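Local coordinates for protein major extracellular endoglucanase (Xanthomonas campestris pv. campestris, PDB 4TUF) that hydrolyses internal beta-1,4-glucosidic linkages of cellulose, lichenin and cereal beta-D-glucans, this chain being its glycosyl hydrolase family 5 catalytic domain, at residues A[164-168]-A[169-173]; A[295-298]-A[299-303]. All blocks are in the same frame, centred on the assembly; numbering follows the deposited sequence.

Contact 1. Residues A[164-168]-A[169-173]; sequences WGTGN and AATDW. With 2HP (dihydrogenphosphate ion), chain H.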
loop_
_atom_site.group_PDB
_atom_site.type_symbol
_atom_site.label_atom_id
_atom_site.label_comp_id
_atom_site.label_asym_id
_atom_site.label_seq_id
_atom_site.Cartn_x
_atom_site.Cartn_y
_atom_site.Cartn_z
ATOM N N TRP A 164 16.513 2.783 -11.302
ATOM C CA TRP A 164 15.505 2.586 -12.332
ATOM C C TRP A 164 16.086 3.003 -13.681
ATOM O O TRP A 164 16.370 4.180 -13.904
ATOM C CB TRP A 164 14.252 3.394 -11.993
ATOM C CG TRP A 164 13.070 3.196 -12.902
ATOM C CD1 TRP A 164 13.066 3.198 -14.265
ATOM C CD2 TRP A 164 11.708 3.020 -12.501
ATOM N NE1 TRP A 164 11.790 3.014 -14.739
ATOM C CE2 TRP A 164 10.937 2.902 -13.676
ATOM C CE3 TRP A 164 11.065 2.942 -11.264
ATOM C CZ2 TRP A 164 9.562 2.707 -13.647
ATOM C CZ3 TRP A 164 9.699 2.749 -11.239
ATOM C CH2 TRP A 164 8.963 2.630 -12.420
ATOM N N GLY A 165 16.283 2.027 -14.562
ATOM C CA GLY A 165 16.726 2.276 -15.920
ATOM C C GLY A 165 18.170 2.704 -16.097
ATOM O O GLY A 165 18.486 3.446 -17.029
ATOM N N THR A 166 19.053 2.233 -15.221
ATOM C CA THR A 166 20.468 2.601 -15.295
ATOM C C THR A 166 21.319 1.537 -15.982
ATOM O O THR A 166 22.510 1.741 -16.210
ATOM C CB THR A 166 21.059 2.849 -13.897
ATOM O OG1 THR A 166 21.046 1.625 -13.152
ATOM C CG2 THR A 166 20.256 3.900 -13.157
ATOM N N GLY A 167 20.709 0.400 -16.304
ATOM C CA GLY A 167 21.438 -0.698 -16.914
ATOM C C GLY A 167 22.162 -1.558 -15.893
ATOM O O GLY A 167 22.910 -2.469 -16.254
ATOM N N ASN A 168 21.943 -1.272 -14.612
ATOM C CA ASN A 168 22.574 -2.032 -13.537
ATOM C C ASN A 168 21.616 -3.044 -12.933
ATOM O O ASN A 168 20.697 -2.671 -12.204
ATOM C CB ASN A 168 23.088 -1.096 -12.451
ATOM C CG ASN A 168 23.943 -1.805 -11.443
ATOM O OD1 ASN A 168 25.022 -2.294 -11.769
ATOM N ND2 ASN A 168 23.477 -1.862 -10.206
ATOM N N ALA A 169 21.836 -4.324 -13.228
ATOM C CA ALA A 169 20.854 -5.355 -12.894
ATOM C C ALA A 169 20.671 -5.519 -11.389
ATOM O O ALA A 169 19.587 -5.865 -10.923
ATOM C CB ALA A 169 21.253 -6.674 -13.516
ATOM N N ALA A 170 21.734 -5.259 -10.637
ATOM C CA ALA A 170 21.737 -5.486 -9.203
ATOM C C ALA A 170 20.846 -4.511 -8.449
ATOM O O ALA A 170 20.506 -4.752 -7.294
ATOM C CB ALA A 170 23.158 -5.406 -8.671
ATOM N N THR A 171 20.465 -3.411 -9.093
ATOM C CA THR A 171 19.758 -2.341 -8.399
ATOM C C THR A 171 18.528 -1.802 -9.137
ATOM O O THR A 171 17.747 -1.048 -8.560
ATOM C CB THR A 171 20.697 -1.150 -8.123
ATOM O OG1 THR A 171 21.222 -0.653 -9.359
ATOM C CG2 THR A 171 21.846 -1.565 -7.221
ATOM N N ASP A 172 18.355 -2.174 -10.402
ATOM C CA ASP A 172 17.252 -1.631 -11.194
ATOM C C ASP A 172 15.900 -2.219 -10.792
ATOM O O ASP A 172 15.545 -3.329 -11.185
ATOM C CB ASP A 172 17.492 -1.861 -12.689
ATOM C CG ASP A 172 18.385 -0.797 -13.311
ATOM O OD1 ASP A 172 18.650 0.232 -12.647
ATOM O OD2 ASP A 172 18.813 -0.985 -14.471
ATOM N N TRP A 173 15.142 -1.448 -10.021
ATOM C CA TRP A 173 13.820 -1.856 -9.564
ATOM C C TRP A 173 12.848 -2.108 -10.711
ATOM O O TRP A 173 11.988 -2.988 -10.617
ATOM C CB TRP A 173 13.244 -0.797 -8.621
ATOM C CG TRP A 173 11.783 -0.959 -8.337
ATOM C CD1 TRP A 173 10.813 -0.016 -8.497
ATOM C CD2 TRP A 173 11.123 -2.135 -7.844
ATOM N NE1 TRP A 173 9.589 -0.526 -8.136
ATOM C CE2 TRP A 173 9.749 -1.824 -7.732
ATOM C CE3 TRP A 173 11.556 -3.417 -7.489
ATOM C CZ2 TRP A 173 8.805 -2.752 -7.287
ATOM C CZ3 TRP A 173 10.615 -4.340 -7.044
ATOM C CH2 TRP A 173 9.258 -4.001 -6.950
HETATM P P 2HP H . 19.248 -4.176 -16.803
HETATM O O1 2HP H . 18.768 -5.612 -16.809
HETATM O O2 2HP H . 18.511 -3.375 -17.857
HETATM O O3 2HP H . 18.988 -3.559 -15.450
HETATM O O4 2HP H . 20.736 -4.161 -17.083
HETATM O O HOH W 1 24.954 -5.100 -11.443
#
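T166 and G167 meet D172 in a local, polar contact that folds the loop after strand 149-153 back on itself just before helix 173-187. The D172 carboxylate is the hub. Its OD1 accepts the T166 backbone N at 3.3 Å and T166 OG1 at 2.8 Å, the two donors arriving on the syn side but from opposite faces of the carboxylate plane. T163 OG1 also bonds OD1, so aspartate suits a site lined with donors. Although D172 sits at the N-cap, its side chain makes no capping bond and serves the loop instead. The other oxygen, OD2, takes a weak bond from G167 N and lies 2.8 Å from O3 of the bound dihydrogenphosphate.

N168 shapes the outer bend. Its O accepts T171 N at 3.2 Å, from above the carbonyl plane, and D172 N at 3.0 Å. With CG anti to the backbone N (chi1 -170°), the amide swings over to T171: ND2 reaches OG1 at 2.7 Å, in the amide plane and almost straight, while a water donates to OD1. G165 and G167 both have positive phi, which favours glycine.

At the base the indoles of W164 and W173 meet obliquely, planes at 74°, with W164 NE1 bonded to T222 O and W173 NE1 to E196 O. Residues 168-171 form a type I turn, within a beta-alpha loop of the TIM barrel where G167, N168, A169, D172 and K175 line a phosphate pocket.

Contact 2. Residues A[295-298]-A[299-303]; sequences DALV and KYLRS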
loop_
_atom_site.group_PDB
_atom_site.type_symbol
_atom_site.label_atom_id
_atom_site.label_comp_id
_atom_site.label_asym_id
_atom_site.label_seq_id
_atom_site.Cartn_x
_atom_site.Cartn_y
_atom_site.Cartn_z
ATOM N N ASP A 295 -4.736 18.174 4.000
ATOM C CA ASP A 295 -5.783 18.911 3.307
ATOM C C ASP A 295 -5.360 19.250 1.881
ATOM O O ASP A 295 -6.118 19.035 0.937
ATOM C CB ASP A 295 -6.137 20.190 4.064
ATOM C CG ASP A 295 -6.967 19.927 5.305
ATOM O OD1 ASP A 295 -7.662 18.891 5.358
ATOM O OD2 ASP A 295 -6.934 20.770 6.225
ATOM N N ALA A 296 -4.141 19.765 1.732
ATOM C CA ALA A 296 -3.625 20.173 0.427
ATOM C C ALA A 296 -3.437 18.990 -0.522
ATOM O O ALA A 296 -3.684 19.109 -1.724
ATOM C CB ALA A 296 -2.312 20.920 0.594
ATOM N N LEU A 297 -2.990 17.857 0.018
ATOM C CA LEU A 297 -2.797 16.652 -0.783
ATOM C C LEU A 297 -4.118 16.179 -1.373
ATOM O O LEU A 297 -4.191 15.827 -2.551
ATOM C CB LEU A 297 -2.165 15.536 0.047
ATOM C CG LEU A 297 -2.009 14.195 -0.682
ATOM C CD1 LEU A 297 -1.124 14.345 -1.912
ATOM C CD2 LEU A 297 -1.456 13.107 0.238
ATOM N N VAL A 298 -5.162 16.181 -0.549
ATOM C CA VAL A 298 -6.493 15.788 -1.001
ATOM C C VAL A 298 -6.987 16.736 -2.093
ATOM O O VAL A 298 -7.483 16.295 -3.130
ATOM C CB VAL A 298 -7.495 15.756 0.169
ATOM C CG1 VAL A 298 -8.920 15.631 -0.346
ATOM C CG2 VAL A 298 -7.157 14.608 1.115
ATOM N N LYS A 299 -6.825 18.035 -1.864
ATOM C CA LYS A 299 -7.185 19.044 -2.857
ATOM C C LYS A 299 -6.459 18.799 -4.183
ATOM O O LYS A 299 -7.055 18.908 -5.255
ATOM C CB LYS A 299 -6.871 20.447 -2.327
ATOM C CG LYS A 299 -7.298 21.592 -3.241
ATOM C CD LYS A 299 -6.674 22.909 -2.783
ATOM C CE LYS A 299 -7.039 24.058 -3.707
ATOM N NZ LYS A 299 -8.479 24.439 -3.591
ATOM N N TYR A 300 -5.178 18.448 -4.104
ATOM C CA TYR A 300 -4.380 18.189 -5.301
ATOM C C TYR A 300 -4.786 16.885 -5.985
ATOM O O TYR A 300 -4.870 16.822 -7.210
ATOM C CB TYR A 300 -2.890 18.157 -4.956
ATOM C CG TYR A 300 -2.018 17.657 -6.080
ATOM C CD1 TYR A 300 -1.664 18.492 -7.134
ATOM C CD2 TYR A 300 -1.547 16.348 -6.093
ATOM C CE1 TYR A 300 -0.870 18.038 -8.168
ATOM C CE2 TYR A 300 -0.751 15.885 -7.127
ATOM C CZ TYR A 300 -0.415 16.736 -8.159
ATOM O OH TYR A 300 0.373 16.283 -9.187
ATOM N N LEU A 301 -5.029 15.847 -5.190
ATOM C CA LEU A 301 -5.474 14.565 -5.724
ATOM C C LEU A 301 -6.789 14.711 -6.491
ATOM O O LEU A 301 -6.915 14.215 -7.614
ATOM C CB LEU A 301 -5.632 13.541 -4.600
ATOM C CG LEU A 301 -4.352 12.978 -3.979
ATOM C CD1 LEU A 301 -4.680 12.066 -2.800
ATOM C CD2 LEU A 301 -3.539 12.240 -5.022
ATOM N N ARG A 302 -7.759 15.397 -5.886
ATOM C CA ARG A 302 -9.048 15.646 -6.528
ATOM C C ARG A 302 -8.868 16.332 -7.883
ATOM O O ARG A 302 -9.575 16.027 -8.845
ATOM C CB ARG A 302 -9.946 16.503 -5.631
ATOM C CG ARG A 302 -10.350 15.863 -4.302
ATOM C CD ARG A 302 -11.575 14.978 -4.447
ATOM N NE ARG A 302 -12.717 15.719 -4.977
ATOM C CZ ARG A 302 -13.861 15.158 -5.358
ATOM N NH1 ARG A 302 -14.024 13.841 -5.268
ATOM N NH2 ARG A 302 -14.842 15.915 -5.834
ATOM N N SER A 303 -7.907 17.249 -7.954
ATOM C CA SER A 303 -7.674 18.029 -9.166
ATOM C C SER A 303 -7.014 17.196 -10.267
ATOM O O SER A 303 -7.150 17.498 -11.455
ATOM C CB SER A 303 -6.812 19.253 -8.851
ATOM O OG SER A 303 -5.462 18.890 -8.627
#
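L297 and L301 touch one turn apart on helix 288-303, within a run of regular i to i+4 hydrogen bonds that joins residues 295-298 to residues 299-303. The backbone is satisfied in order: K299 N donates to D295 O at 3.1 Å, Y300 N to A296 O at 2.9 Å, L301 N to L297 O at 2.8 Å and R302 N to V298 O at 2.9 Å. S303 N continues the pattern with a longer bond of 3.3 Å to K299 O.

As the helix closes, a side chain joins in. S303 OG donates to Y300 O at 2.6 Å; chi1 of 74° folds the short hydroxyl back over its own helix, a task for which serine is small enough. Several side-chain polar groups find partners outside these residues. D295 is held at both oxygens, OD1 by Y283 OH and OD2 by a salt bridge to K291 one turn earlier. Y300 OH bonds E262 OE1, and R302 NH1 has a weak bond to L343 O. K299, exposed, runs its aliphatic chain outward nearly straight before bending at the last torsion.

Apolar residues fill the inner side. The branch carbon CG of L297 lies 4.0 Å from the CD1 methyl of L301. With that branch point anti to the backbone N (chi1 176°) and chi2 near 60°, L297 turns its CD1 methyl toward L301 CG (4.1 Å), while CD2 points back along the helix. Beta-branched V298 stays compact next to the backbone.

Helix 288-303 connects strands 276-280 and 309-311 in a beta-alpha-beta unit. L297 and L301 rest on L276 of the first strand, A296, L297 and Y300 face helix 257-266, and V298 and L301 meet helix 334-344.

In the fold
Both contacts are local and lie within one TIM barrel domain, but they hold different elements: their centres are about 32 Å apart and their nearest atoms about 16 Å. Contact 1 shapes an irregular beta-alpha loop with a largely exposed outer bend, where a carboxylate gathers donors beside a bound phosphate. Contact 2 is regular helix, its main chain paired with itself and its leucines buried against a barrel strand. A buried side chain of each comes within about 9 Å of the side chain of a probable catalytic residue: W173 of contact 1 near E157, the proton donor, and L297 of contact 2 near E278, the nucleophile.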